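Long-range contacts in immunity 23 family protein (Burkholderia dolosa AU0158, PDB 5FFP), which probably acts as the immunity protein of a contact-dependent growth inhibition system, protecting its own cell from the matching CdiA toxin: residues 8-13 with 30-35; 36-41 with 108-113; 61-66 with 115-120. One frame throughout, in Å; residues are numbered along the deposited sequence.

Interaction 1: 8-13 with 30-35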
ATOM      1  N   THR A   8      -8.393 -23.250  19.570  1.00 31.21           N
ATOM      2  CA  THR A   8      -7.487 -22.103  19.633  1.00 32.70           C
ATOM      3  C   THR A   8      -7.190 -21.629  18.182  1.00 31.72           C
ATOM      4  O   THR A   8      -7.824 -20.686  17.682  1.00 31.34           O
ATOM      5  CB  THR A   8      -6.201 -22.507  20.332  1.00 34.56           C
ATOM      6  OG1 THR A   8      -5.789 -23.762  19.805  1.00 33.51           O
ATOM      7  CG2 THR A   8      -6.404 -22.654  21.868  1.00 36.01           C
ATOM      8  N   PHE A   9      -6.296 -22.338  17.495  1.00 30.88           N
ATOM      9  CA  PHE A   9      -6.074 -22.097  16.072  1.00 29.93           C
ATOM     10  C   PHE A   9      -5.743 -23.374  15.310  1.00 28.57           C
ATOM     11  O   PHE A   9      -4.889 -24.166  15.723  1.00 29.31           O
ATOM     12  CB  PHE A   9      -4.948 -21.064  15.864  1.00 31.97           C
ATOM     13  CG  PHE A   9      -4.614 -20.840  14.432  1.00 31.27           C
ATOM     14  CD1 PHE A   9      -5.562 -20.302  13.565  1.00 29.97           C
ATOM     15  CD2 PHE A   9      -3.392 -21.237  13.913  1.00 32.20           C
ATOM     16  CE1 PHE A   9      -5.279 -20.138  12.226  1.00 29.17           C
ATOM     17  CE2 PHE A   9      -3.100 -21.057  12.568  1.00 31.55           C
ATOM     18  CZ  PHE A   9      -4.039 -20.503  11.735  1.00 29.99           C
ATOM     19  N   ALA A  10      -6.412 -23.565  14.183  1.00 26.82           N
ATOM     20  CA  ALA A  10      -6.090 -24.676  13.311  1.00 26.04           C
ATOM     21  C   ALA A  10      -6.340 -24.287  11.876  1.00 25.07           C
ATOM     22  O   ALA A  10      -7.111 -23.359  11.606  1.00 24.38           O
ATOM     23  CB  ALA A  10      -6.932 -25.878  13.668  1.00 25.17           C
ATOM     24  N   ILE A  11      -5.700 -25.035  10.969  1.00 25.10           N
ATOM     25  CA  ILE A  11      -5.948 -24.933   9.542  1.00 23.93           C
ATOM     26  C   ILE A  11      -6.460 -26.249   9.090  1.00 23.03           C
ATOM     27  O   ILE A  11      -5.845 -27.289   9.373  1.00 24.65           O
ATOM     28  CB  ILE A  11      -4.656 -24.620   8.762  1.00 25.42           C
ATOM     29  CG1 ILE A  11      -4.026 -23.335   9.331  1.00 26.89           C
ATOM     30  CG2 ILE A  11      -4.961 -24.390   7.277  1.00 24.38           C
ATOM     31  CD1 ILE A  11      -2.726 -22.965   8.696  1.00 28.62           C
ATOM     32  N   TRP A  12      -7.570 -26.213   8.365  1.00 21.20           N
ATOM     33  CA  TRP A  12      -8.154 -27.363   7.770  1.00 20.38           C
ATOM     34  C   TRP A  12      -8.061 -27.189   6.246  1.00 20.23           C
ATOM     35  O   TRP A  12      -8.607 -26.191   5.709  1.00 19.53           O
ATOM     36  CB  TRP A  12      -9.625 -27.385   8.187  1.00 19.33           C
ATOM     37  CG  TRP A  12     -10.326 -28.702   8.076  1.00 19.10           C
ATOM     38  CD1 TRP A  12      -9.773 -29.907   7.841  1.00 19.91           C
ATOM     39  CD2 TRP A  12     -11.704 -28.941   8.336  1.00 18.68           C
ATOM     40  NE1 TRP A  12     -10.741 -30.879   7.861  1.00 20.17           N
ATOM     41  CE2 TRP A  12     -11.936 -30.298   8.161  1.00 19.28           C
ATOM     42  CE3 TRP A  12     -12.788 -28.112   8.640  1.00 18.40           C
ATOM     43  CZ2 TRP A  12     -13.198 -30.865   8.287  1.00 19.65           C
ATOM     44  CZ3 TRP A  12     -14.067 -28.681   8.736  1.00 18.60           C
ATOM     45  CH2 TRP A  12     -14.250 -30.029   8.568  1.00 19.19           C
ATOM     46  N   CYS A  13      -7.416 -28.124   5.539  1.00 20.95           N
ATOM     47  CA  CYS A  13      -7.426 -28.072   4.069  1.00 20.82           C
ATOM     48  C   CYS A  13      -7.405 -29.433   3.325  1.00 21.89           C
ATOM     49  O   CYS A  13      -6.936 -30.467   3.854  1.00 23.18           O
ATOM     50  CB  CYS A  13      -6.312 -27.135   3.579  1.00 21.48           C
ATOM     51  SG  CYS A  13      -4.640 -27.574   4.082  1.00 23.44           S
ATOM     52  N   GLY A  30      -9.597 -23.569   5.363  1.00 21.43           N
ATOM     53  CA  GLY A  30     -10.265 -22.808   6.396  1.00 22.13           C
ATOM     54  C   GLY A  30      -9.335 -22.656   7.561  1.00 22.75           C
ATOM     55  O   GLY A  30      -8.451 -23.467   7.741  1.00 23.71           O
ATOM     56  N   TYR A  31      -9.538 -21.595   8.305  1.00 23.52           N
ATOM     57  CA  TYR A  31      -8.911 -21.337   9.593  1.00 24.83           C
ATOM     58  C   TYR A  31     -10.023 -21.515  10.655  1.00 25.15           C
ATOM     59  O   TYR A  31     -11.120 -20.915  10.533  1.00 25.18           O
ATOM     60  CB  TYR A  31      -8.446 -19.886   9.669  1.00 26.42           C
ATOM     61  CG  TYR A  31      -7.160 -19.508   8.994  1.00 27.51           C
ATOM     62  CD1 TYR A  31      -6.484 -20.364   8.132  1.00 27.00           C
ATOM     63  CD2 TYR A  31      -6.656 -18.259   9.169  1.00 29.82           C
ATOM     64  CE1 TYR A  31      -5.313 -19.990   7.506  1.00 28.13           C
ATOM     65  CE2 TYR A  31      -5.496 -17.874   8.539  1.00 31.37           C
ATOM     66  CZ  TYR A  31      -4.836 -18.749   7.699  1.00 30.33           C
ATOM     67  OH  TYR A  31      -3.664 -18.326   7.101  1.00 32.45           O
ATOM     68  N   PHE A  32      -9.759 -22.346  11.659  1.00 25.48           N
ATOM     69  CA  PHE A  32     -10.546 -22.345  12.909  1.00 26.36           C
ATOM     70  C   PHE A  32      -9.861 -21.384  13.886  1.00 28.87           C
ATOM     71  O   PHE A  32      -8.658 -21.466  14.118  1.00 29.02           O
ATOM     72  CB  PHE A  32     -10.534 -23.701  13.601  1.00 25.47           C
ATOM     73  CG  PHE A  32     -11.468 -24.695  13.034  1.00 23.87           C
ATOM     74  CD1 PHE A  32     -12.777 -24.717  13.426  1.00 23.87           C
ATOM     75  CD2 PHE A  32     -11.006 -25.664  12.173  1.00 23.17           C
ATOM     76  CE1 PHE A  32     -13.646 -25.657  12.900  1.00 23.47           C
ATOM     77  CE2 PHE A  32     -11.852 -26.605  11.630  1.00 22.58           C
ATOM     78  CZ  PHE A  32     -13.180 -26.612  12.000  1.00 22.79           C
HETATM   79  N   MSE A  33     -10.646 -20.498  14.466  1.00 31.62           N
HETATM   80  CA  MSE A  33     -10.127 -19.502  15.378  1.00 35.97           C
HETATM   81  C   MSE A  33     -11.106 -19.440  16.524  1.00 36.58           C
HETATM   82  O   MSE A  33     -12.295 -19.101  16.334  1.00 36.06           O
HETATM   83  CB  MSE A  33     -10.000 -18.180  14.623  1.00 39.39           C
HETATM   84  CG  MSE A  33      -9.270 -18.331  13.287  1.00 40.53           C
HETATM   85 SE   MSE A  33      -9.183 -16.554  12.439  1.00 49.32          SE
HETATM   86  CE  MSE A  33     -11.009 -16.523  11.684  1.00 46.96           C
ATOM     87  N   GLY A  34     -10.626 -19.820  17.712  1.00 37.27           N
ATOM     88  CA  GLY A  34     -11.465 -19.930  18.936  1.00 37.81           C
ATOM     89  C   GLY A  34     -12.757 -20.665  18.728  1.00 36.44           C
ATOM     90  O   GLY A  34     -13.806 -20.245  19.218  1.00 36.99           O
ATOM     91  N   GLY A  35     -12.698 -21.725  17.925  1.00 35.68           N
ATOM     92  CA  GLY A  35     -13.874 -22.530  17.586  1.00 35.28           C
ATOM     93  C   GLY A  35     -14.688 -22.092  16.385  1.00 35.40           C
ATOM     94  O   GLY A  35     -15.525 -22.859  15.891  1.00 35.51           O
TER

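Interaction 2: 36-41 with 108-113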
ATOM      1  N   LYS A  36     -14.468 -20.870  15.913  1.00 36.47           N
ATOM      2  CA  LYS A  36     -15.173 -20.373  14.755  1.00 36.56           C
ATOM      3  C   LYS A  36     -14.384 -20.752  13.514  1.00 33.73           C
ATOM      4  O   LYS A  36     -13.149 -20.818  13.555  1.00 33.07           O
ATOM      5  CB  LYS A  36     -15.336 -18.857  14.878  1.00 40.75           C
ATOM      6  CG  LYS A  36     -16.100 -18.217  13.724  1.00 43.79           C
ATOM      7  CD  LYS A  36     -16.688 -16.852  14.113  1.00 48.60           C
ATOM      8  CE  LYS A  36     -17.654 -16.292  13.058  1.00 50.11           C
ATOM      9  NZ  LYS A  36     -16.966 -15.963  11.788  1.00 48.56           N
ATOM     10  N   LEU A  37     -15.092 -21.013  12.411  1.00 31.47           N
ATOM     11  CA  LEU A  37     -14.462 -21.410  11.140  1.00 28.28           C
ATOM     12  C   LEU A  37     -14.785 -20.402  10.041  1.00 28.24           C
ATOM     13  O   LEU A  37     -15.944 -20.060   9.805  1.00 28.51           O
ATOM     14  CB  LEU A  37     -14.936 -22.796  10.710  1.00 26.85           C
ATOM     15  CG  LEU A  37     -14.348 -23.408   9.417  1.00 25.26           C
ATOM     16  CD1 LEU A  37     -12.866 -23.662   9.560  1.00 24.49           C
ATOM     17  CD2 LEU A  37     -15.060 -24.701   9.030  1.00 24.47           C
ATOM     18  N   VAL A  38     -13.740 -19.915   9.380  1.00 27.54           N
ATOM     19  CA  VAL A  38     -13.890 -19.149   8.151  1.00 27.34           C
ATOM     20  C   VAL A  38     -13.186 -19.958   7.073  1.00 24.96           C
ATOM     21  O   VAL A  38     -12.085 -20.463   7.273  1.00 24.09           O
ATOM     22  CB  VAL A  38     -13.358 -17.699   8.287  1.00 29.67           C
ATOM     23  CG1 VAL A  38     -14.107 -16.952   9.381  1.00 31.76           C
ATOM     24  CG2 VAL A  38     -11.866 -17.669   8.583  1.00 29.95           C
ATOM     25  N   TRP A  39     -13.842 -20.133   5.942  1.00 23.96           N
ATOM     26  CA  TRP A  39     -13.374 -21.089   4.963  1.00 22.29           C
ATOM     27  C   TRP A  39     -13.682 -20.614   3.544  1.00 22.58           C
ATOM     28  O   TRP A  39     -14.513 -19.698   3.314  1.00 24.16           O
ATOM     29  CB  TRP A  39     -14.022 -22.470   5.220  1.00 21.50           C
ATOM     30  CG  TRP A  39     -15.484 -22.486   5.046  1.00 21.70           C
ATOM     31  CD1 TRP A  39     -16.417 -22.305   6.019  1.00 22.68           C
ATOM     32  CD2 TRP A  39     -16.205 -22.713   3.838  1.00 21.65           C
ATOM     33  NE1 TRP A  39     -17.674 -22.386   5.489  1.00 23.38           N
ATOM     34  CE2 TRP A  39     -17.575 -22.632   4.146  1.00 22.63           C
ATOM     35  CE3 TRP A  39     -15.827 -23.012   2.518  1.00 21.28           C
ATOM     36  CZ2 TRP A  39     -18.570 -22.786   3.182  1.00 23.38           C
ATOM     37  CZ3 TRP A  39     -16.838 -23.156   1.532  1.00 21.50           C
ATOM     38  CH2 TRP A  39     -18.180 -23.047   1.881  1.00 22.79           C
ATOM     39  N   SER A  40     -13.009 -21.238   2.590  1.00 21.26           N
ATOM     40  CA  SER A  40     -13.214 -20.960   1.188  1.00 21.09           C
ATOM     41  C   SER A  40     -13.076 -22.249   0.451  1.00 19.85           C
ATOM     42  O   SER A  40     -12.195 -23.032   0.759  1.00 19.05           O
ATOM     43  CB  SER A  40     -12.106 -20.016   0.669  1.00 21.72           C
ATOM     44  OG  SER A  40     -12.066 -20.050  -0.719  1.00 21.63           O
ATOM     45  N   SER A  41     -13.936 -22.459  -0.542  1.00 20.01           N
ATOM     46  CA  SER A  41     -13.789 -23.580  -1.412  1.00 19.69           C
ATOM     47  C   SER A  41     -13.184 -23.139  -2.742  1.00 19.92           C
ATOM     48  O   SER A  41     -13.508 -23.708  -3.778  1.00 20.22           O
ATOM     49  CB  SER A  41     -15.140 -24.223  -1.655  1.00 20.36           C
ATOM     50  OG  SER A  41     -16.019 -23.309  -2.294  1.00 21.04           O
ATOM     51  N   GLU A 108     -11.798 -13.656  -0.602  1.00 40.92           N
ATOM     52  CA  GLU A 108     -13.213 -13.641  -0.257  1.00 42.51           C
ATOM     53  C   GLU A 108     -13.573 -12.451   0.633  1.00 41.68           C
ATOM     54  O   GLU A 108     -14.719 -12.023   0.662  1.00 43.93           O
ATOM     55  CB  GLU A 108     -13.596 -14.914   0.478  1.00 42.61           C
ATOM     56  CG  GLU A 108     -13.828 -16.085  -0.434  1.00 45.68           C
ATOM     57  CD  GLU A 108     -14.556 -17.179   0.296  1.00 47.03           C
ATOM     58  OE1 GLU A 108     -14.397 -17.237   1.540  1.00 45.35           O
ATOM     59  OE2 GLU A 108     -15.273 -17.969  -0.369  1.00 50.60           O
ATOM     60  N   GLY A 109     -12.613 -11.953   1.398  1.00 39.35           N
ATOM     61  CA  GLY A 109     -12.864 -10.821   2.273  1.00 39.20           C
ATOM     62  C   GLY A 109     -12.682 -11.083   3.741  1.00 37.20           C
ATOM     63  O   GLY A 109     -13.194 -10.328   4.570  1.00 38.11           O
ATOM     64  N   TYR A 110     -11.971 -12.150   4.080  1.00 35.74           N
ATOM     65  CA  TYR A 110     -11.653 -12.421   5.471  1.00 34.22           C
ATOM     66  C   TYR A 110     -10.278 -11.884   5.696  1.00 33.36           C
ATOM     67  O   TYR A 110      -9.316 -12.319   5.079  1.00 32.99           O
ATOM     68  CB  TYR A 110     -11.725 -13.902   5.780  1.00 34.03           C
ATOM     69  CG  TYR A 110     -13.129 -14.502   5.692  1.00 36.08           C
ATOM     70  CD1 TYR A 110     -14.039 -14.353   6.735  1.00 36.81           C
ATOM     71  CD2 TYR A 110     -13.525 -15.271   4.588  1.00 37.79           C
ATOM     72  CE1 TYR A 110     -15.306 -14.924   6.672  1.00 39.32           C
ATOM     73  CE2 TYR A 110     -14.796 -15.852   4.514  1.00 40.08           C
ATOM     74  CZ  TYR A 110     -15.681 -15.674   5.549  1.00 41.12           C
ATOM     75  OH  TYR A 110     -16.946 -16.230   5.489  1.00 44.14           O
ATOM     76  N   TYR A 111     -10.192 -10.901   6.578  1.00 34.48           N
ATOM     77  CA  TYR A 111      -8.924 -10.284   6.914  1.00 34.36           C
ATOM     78  C   TYR A 111      -8.579 -10.708   8.317  1.00 34.81           C
ATOM     79  O   TYR A 111      -9.353 -10.489   9.248  1.00 36.51           O
ATOM     80  CB  TYR A 111      -9.027  -8.771   6.755  1.00 35.70           C
ATOM     81  CG  TYR A 111      -9.105  -8.396   5.276  1.00 36.89           C
ATOM     82  CD1 TYR A 111      -7.964  -8.421   4.482  1.00 36.65           C
ATOM     83  CD2 TYR A 111     -10.318  -8.092   4.671  1.00 38.61           C
ATOM     84  CE1 TYR A 111      -8.027  -8.135   3.130  1.00 38.84           C
ATOM     85  CE2 TYR A 111     -10.385  -7.792   3.313  1.00 40.55           C
ATOM     86  CZ  TYR A 111      -9.233  -7.815   2.549  1.00 40.44           C
ATOM     87  OH  TYR A 111      -9.265  -7.516   1.197  1.00 43.27           O
ATOM     88  N   ILE A 112      -7.429 -11.353   8.460  1.00 34.86           N
ATOM     89  CA  ILE A 112      -7.090 -12.021   9.694  1.00 34.90           C
ATOM     90  C   ILE A 112      -5.697 -11.617  10.075  1.00 36.18           C
ATOM     91  O   ILE A 112      -4.760 -11.831   9.302  1.00 37.39           O
ATOM     92  CB  ILE A 112      -7.168 -13.543   9.512  1.00 34.70           C
ATOM     93  CG1 ILE A 112      -8.612 -13.951   9.185  1.00 34.74           C
ATOM     94  CG2 ILE A 112      -6.693 -14.254  10.775  1.00 35.55           C
ATOM     95  CD1 ILE A 112      -8.691 -15.275   8.478  1.00 35.54           C
ATOM     96  N   PHE A 113      -5.559 -11.034  11.264  1.00 37.11           N
ATOM     97  CA  PHE A 113      -4.318 -10.398  11.638  1.00 38.40           C
ATOM     98  C   PHE A 113      -3.721 -11.071  12.859  1.00 39.15           C
ATOM     99  O   PHE A 113      -4.452 -11.560  13.713  1.00 40.35           O
ATOM    100  CB  PHE A 113      -4.550  -8.911  11.923  1.00 39.40           C
ATOM    101  CG  PHE A 113      -5.122  -8.129  10.755  1.00 39.53           C
ATOM    102  CD1 PHE A 113      -4.292  -7.615   9.758  1.00 40.85           C
ATOM    103  CD2 PHE A 113      -6.480  -7.859  10.689  1.00 40.27           C
ATOM    104  CE1 PHE A 113      -4.808  -6.884   8.698  1.00 41.46           C
ATOM    105  CE2 PHE A 113      -7.010  -7.122   9.643  1.00 41.80           C
ATOM    106  CZ  PHE A 113      -6.172  -6.628   8.643  1.00 42.46           C
TER

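Interaction 3: 61-66 with 115-120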
ATOM      1  N   THR A  61       8.937 -10.565  14.310  1.00 52.66           N
ATOM      2  CA  THR A  61       7.968 -10.339  15.377  1.00 51.61           C
ATOM      3  C   THR A  61       6.909  -9.367  14.897  1.00 49.41           C
ATOM      4  O   THR A  61       7.156  -8.510  14.061  1.00 50.84           O
ATOM      5  CB  THR A  61       8.635  -9.804  16.684  1.00 55.17           C
ATOM      6  OG1 THR A  61       9.218  -8.502  16.481  1.00 55.71           O
ATOM      7  CG2 THR A  61       9.714 -10.789  17.178  1.00 58.55           C
ATOM      8  N   VAL A  62       5.716  -9.522  15.422  1.00 48.37           N
ATOM      9  CA  VAL A  62       4.623  -8.631  15.091  1.00 48.22           C
ATOM     10  C   VAL A  62       4.028  -8.144  16.415  1.00 49.82           C
ATOM     11  O   VAL A  62       2.824  -8.202  16.653  1.00 48.99           O
ATOM     12  CB  VAL A  62       3.622  -9.306  14.105  1.00 47.07           C
ATOM     13  CG1 VAL A  62       4.310  -9.553  12.772  1.00 46.51           C
ATOM     14  CG2 VAL A  62       3.067 -10.632  14.646  1.00 46.41           C
ATOM     15  N   GLU A  63       4.928  -7.683  17.288  1.00 53.02           N
ATOM     16  CA  GLU A  63       4.563  -7.119  18.585  1.00 54.68           C
ATOM     17  C   GLU A  63       3.787  -5.832  18.385  1.00 54.05           C
ATOM     18  O   GLU A  63       4.230  -4.945  17.649  1.00 54.29           O
ATOM     19  CB  GLU A  63       5.831  -6.805  19.394  1.00 58.92           C
ATOM     20  CG  GLU A  63       6.403  -7.963  20.193  1.00 61.96           C
ATOM     21  CD  GLU A  63       5.842  -8.021  21.607  1.00 64.73           C
ATOM     22  OE1 GLU A  63       4.715  -7.515  21.804  1.00 63.63           O
ATOM     23  OE2 GLU A  63       6.524  -8.562  22.517  1.00 67.97           O
ATOM     24  N   ASP A  64       2.641  -5.706  19.034  1.00 53.00           N
ATOM     25  CA  ASP A  64       1.968  -4.413  19.072  1.00 54.62           C
ATOM     26  C   ASP A  64       1.061  -4.318  20.286  1.00 55.50           C
ATOM     27  O   ASP A  64      -0.006  -4.943  20.342  1.00 55.99           O
ATOM     28  CB  ASP A  64       1.197  -4.125  17.784  1.00 54.50           C
ATOM     29  CG  ASP A  64       0.663  -2.720  17.752  1.00 55.04           C
ATOM     30  OD1 ASP A  64      -0.062  -2.359  18.698  1.00 56.76           O
ATOM     31  OD2 ASP A  64       0.961  -1.981  16.802  1.00 55.44           O
ATOM     32  N   ALA A  65       1.507  -3.517  21.248  1.00 56.71           N
ATOM     33  CA  ALA A  65       0.908  -3.479  22.572  1.00 57.47           C
ATOM     34  C   ALA A  65      -0.460  -2.831  22.545  1.00 57.86           C
ATOM     35  O   ALA A  65      -1.381  -3.268  23.232  1.00 59.40           O
ATOM     36  CB  ALA A  65       1.825  -2.739  23.531  1.00 59.14           C
ATOM     37  N   GLU A  66      -0.601  -1.796  21.734  1.00 58.42           N
ATOM     38  CA  GLU A  66      -1.856  -1.076  21.670  1.00 60.71           C
ATOM     39  C   GLU A  66      -2.938  -2.008  21.143  1.00 61.02           C
ATOM     40  O   GLU A  66      -3.961  -2.229  21.800  1.00 61.49           O
ATOM     41  CB  GLU A  66      -1.712   0.155  20.770  1.00 63.91           C
ATOM     42  CG  GLU A  66      -2.831   1.180  20.923  1.00 67.49           C
ATOM     43  CD  GLU A  66      -3.357   1.708  19.592  1.00 71.72           C
ATOM     44  OE1 GLU A  66      -2.808   1.363  18.511  1.00 73.15           O
ATOM     45  OE2 GLU A  66      -4.352   2.463  19.624  1.00 75.81           O
ATOM     46  N   VAL A 115      -1.359 -10.277  16.151  1.00 44.41           N
ATOM     47  CA  VAL A 115      -0.695  -9.313  17.041  1.00 46.50           C
ATOM     48  C   VAL A 115      -0.108 -10.071  18.234  1.00 48.86           C
ATOM     49  O   VAL A 115      -0.812 -10.830  18.907  1.00 48.00           O
ATOM     50  CB  VAL A 115      -1.698  -8.269  17.584  1.00 47.37           C
ATOM     51  CG1 VAL A 115      -1.038  -7.363  18.617  1.00 51.52           C
ATOM     52  CG2 VAL A 115      -2.304  -7.439  16.462  1.00 46.16           C
ATOM     53  N   GLU A 116       1.174  -9.853  18.512  1.00 51.21           N
ATOM     54  CA  GLU A 116       1.840 -10.529  19.611  1.00 53.45           C
ATOM     55  C   GLU A 116       2.025  -9.552  20.779  1.00 57.80           C
ATOM     56  O   GLU A 116       2.092  -8.343  20.569  1.00 59.17           O
ATOM     57  CB  GLU A 116       3.199 -11.077  19.164  1.00 54.12           C
ATOM     58  CG  GLU A 116       3.128 -12.149  18.086  1.00 51.98           C
ATOM     59  CD  GLU A 116       4.524 -12.598  17.639  1.00 54.33           C
ATOM     60  OE1 GLU A 116       5.508 -11.932  18.025  1.00 56.74           O
ATOM     61  OE2 GLU A 116       4.662 -13.616  16.935  1.00 52.71           O
ATOM     62  N   TYR A 117       2.060 -10.086  22.005  1.00 60.19           N
ATOM     63  CA  TYR A 117       2.421  -9.317  23.171  1.00 64.48           C
ATOM     64  C   TYR A 117       3.181 -10.198  24.139  1.00 68.49           C
ATOM     65  O   TYR A 117       2.646 -11.187  24.638  1.00 69.36           O
ATOM     66  CB  TYR A 117       1.202  -8.712  23.880  1.00 64.63           C
ATOM     67  CG  TYR A 117       1.587  -7.900  25.112  1.00 68.09           C
ATOM     68  CD1 TYR A 117       2.043  -6.596  24.985  1.00 69.71           C
ATOM     69  CD2 TYR A 117       1.512  -8.447  26.394  1.00 71.34           C
ATOM     70  CE1 TYR A 117       2.410  -5.849  26.096  1.00 74.77           C
ATOM     71  CE2 TYR A 117       1.878  -7.712  27.518  1.00 75.97           C
ATOM     72  CZ  TYR A 117       2.322  -6.411  27.360  1.00 77.58           C
ATOM     73  OH  TYR A 117       2.676  -5.654  28.440  1.00 82.60           O
ATOM     74  N   ASP A 118       4.425  -9.830  24.402  1.00 71.65           N
ATOM     75  CA  ASP A 118       5.238 -10.558  25.334  1.00 76.52           C
ATOM     76  C   ASP A 118       5.235 -12.048  24.935  1.00 74.57           C
ATOM     77  O   ASP A 118       5.892 -12.404  23.953  1.00 72.38           O
ATOM     78  CB  ASP A 118       4.743 -10.274  26.769  1.00 80.65           C
ATOM     79  CG  ASP A 118       5.777 -10.611  27.818  1.00 86.69           C
ATOM     80  OD1 ASP A 118       5.408 -11.190  28.862  1.00 89.60           O
ATOM     81  OD2 ASP A 118       6.965 -10.284  27.596  1.00 89.35           O
ATOM     82  N   GLU A 119       4.471 -12.882  25.655  1.00 74.74           N
ATOM     83  CA  GLU A 119       4.416 -14.337  25.446  1.00 74.53           C
ATOM     84  C   GLU A 119       3.048 -14.851  24.925  1.00 69.83           C
ATOM     85  O   GLU A 119       2.827 -16.056  24.823  1.00 69.61           O
ATOM     86  CB  GLU A 119       4.824 -15.068  26.738  1.00 80.66           C
ATOM     87  CG  GLU A 119       6.329 -15.018  27.018  1.00 85.89           C
ATOM     88  CD  GLU A 119       7.214 -15.494  25.857  1.00 85.84           C
ATOM     89  OE1 GLU A 119       8.449 -15.441  26.035  1.00 90.58           O
ATOM     90  OE2 GLU A 119       6.713 -15.922  24.781  1.00 81.44           O
ATOM     91  N   SER A 120       2.150 -13.941  24.560  1.00 65.31           N
ATOM     92  CA  SER A 120       0.834 -14.329  24.041  1.00 61.34           C
ATOM     93  C   SER A 120       0.703 -13.809  22.624  1.00 56.81           C
ATOM     94  O   SER A 120       1.625 -13.197  22.079  1.00 55.85           O
ATOM     95  CB  SER A 120      -0.319 -13.758  24.893  1.00 61.54           C
ATOM     96  OG  SER A 120      -0.181 -14.056  26.266  1.00 65.87           O
TER

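Interaction 1: 8-13 with 30-35
Residues 9-13 and 30-33 pair as neighbouring antiparallel strands, their axes 4.6 Å apart, and form the two arms of a beta hairpin in the four-stranded sheet. A10 with F32 and W12 with G30 are the hydrogen-bonded pairs; F9 with M33 and I11 with Y31 are the non-hydrogen-bonded ones. Beyond the last bridge, G34 N donates to T8 O (2.9 Å), next to a classic bulge in which T8 and F9 both face N5.

F9, I11, Y31 and the selenomethionine M33 project from one face of the sheet. Here F9 and Y31 make a T-shaped pair, planes at 88°. The F9 ring comes in edge-on, with CE1 above one face of the tyrosine ring near its rim and 3.8 Å from Y31 CG. F9 CG stands anti to the backbone N (chi1 176°), which brings the ring edge up to Y31. I11 lies alongside Y31, its CG1 4.0 Å from Y31 CE1. Helix 143-154 packs against F9 and I11, while the hydroxyl of Y31 is hydrogen-bonded to V100 O.

On the other face, which carries A10, W12 and F32, the alanine CB approaches F32 CB, and the W12 and F32 side chains cross at a slant. The W12 six-membered ring and the F32 ring, planes 30° apart, are slid so far that overlap is slight; W12 CE3 and F32 CE2 meet at 3.5 Å.

Interaction 2: 36-41 with 108-113
V38 packs against Y110 and I112 between strands 36-40 and 110-113, whose axes come within 9.4 Å of each other, with directions 125° apart, and which thus meet through side chains, as facing strands of two different sheets. V38 CB sits over one face of the Y110 ring in a CH-pi contact, 3.9 Å from the ring centroid and 17° off its normal. From there CG1, anti to the carbonyl carbon (chi1 -60°), continues over the rim and reaches Y110 CE1 at 3.6 Å. The other methyl, CG2, leaves the ring and meets I112 CD1 tip to tip at 4.0 Å. One valine thus touches two side chains of the facing strand, Y110 with CB and CG1 and I112 with CG2.

From the residue just before G109, the extended chain of E108 reaches W39 and S40. E108 OE1 lies 3.0 Å from W39 O, but both are acceptors and no bond joins them; the same oxygen sits in the plane of the Y110 ring, at its edge. S40 CB is 3.7 Å from E108 OE1, whereas S40 OG is hydrogen-bonded to N42 N.

G109, with positive phi, is the C-prime residue of a Schellman motif that ends helix 103-108 and turns the chain into strand 110-117. V38 also touches M33 on strand 26-33, and I112 reaches Y31 there and L123 and Y125 on strand 120-127.

Interaction 3: 61-66 with 115-120
E116 binds the backbone on both sides of E63: its N donates to V62 O at 3.0 Å in a nearly straight bond, and its O accepts from D64 N at 3.1 Å. The E63 carboxylate adds a third grip. Its OE2 takes the amide of D118 on the syn side but 32° out of the carboxylate plane, with D118 N 3.1 Å away, and OE1 makes a weak second bond to the same nitrogen. The side chain starts out away from the strand, but a bend at chi2 (-91°) folds it back over the E116-Y117 backbone. That return also leaves E63 OE1 3.0 Å from E116 O, two acceptors with no bond between them.

The bridge between E63 and E116 is a single one, made by a loop laid across the end of strand 110-117. Through the N of D118, the second residue of the turn, the E63 carboxylate also holds the type II' turn from Y117 to S120, which closes the hairpin of strands 110-117 and 120-127. On the loop side D64 is the N-cap of helix 65-69, its OD1 hydrogen-bonded to L67 N.

Packing flanks these bonds. The V62 and E116 side chains cross, V62 CG2 lying 3.8 Å from E116 CG, and E116 OE2 continues to a weak hydrogen bond with Q145. V115 CG1 packs against D64, 3.1 Å from D64 O and close to its CB. Farther along, A65 CB meets the edge of the Y117 ring, 4.1 Å from CE1; H69 of the same helix makes an edge-to-face pair with that ring.

In the fold
Along the chain interaction 1 is complete before the first segment of interaction 2 begins; their centres are about 10 Å apart. They share the four-stranded sheet, in which strands 26-33 and 36-44 are neighbours, and they touch: Y31 meets V38 and I112, and M33 meets V38. Interaction 2 leads from this sheet to the first strand of the three-stranded one. Interaction 3 uses the far part of that same strand, 110-117, with its centre about 22 Å from that of interaction 2 and about 20 Å from that of interaction 1; the segments of interactions 2 and 3 alternate along the chain. Strand 110-117 therefore connects the packing between the sheets with the loop that leads into helix 65-69.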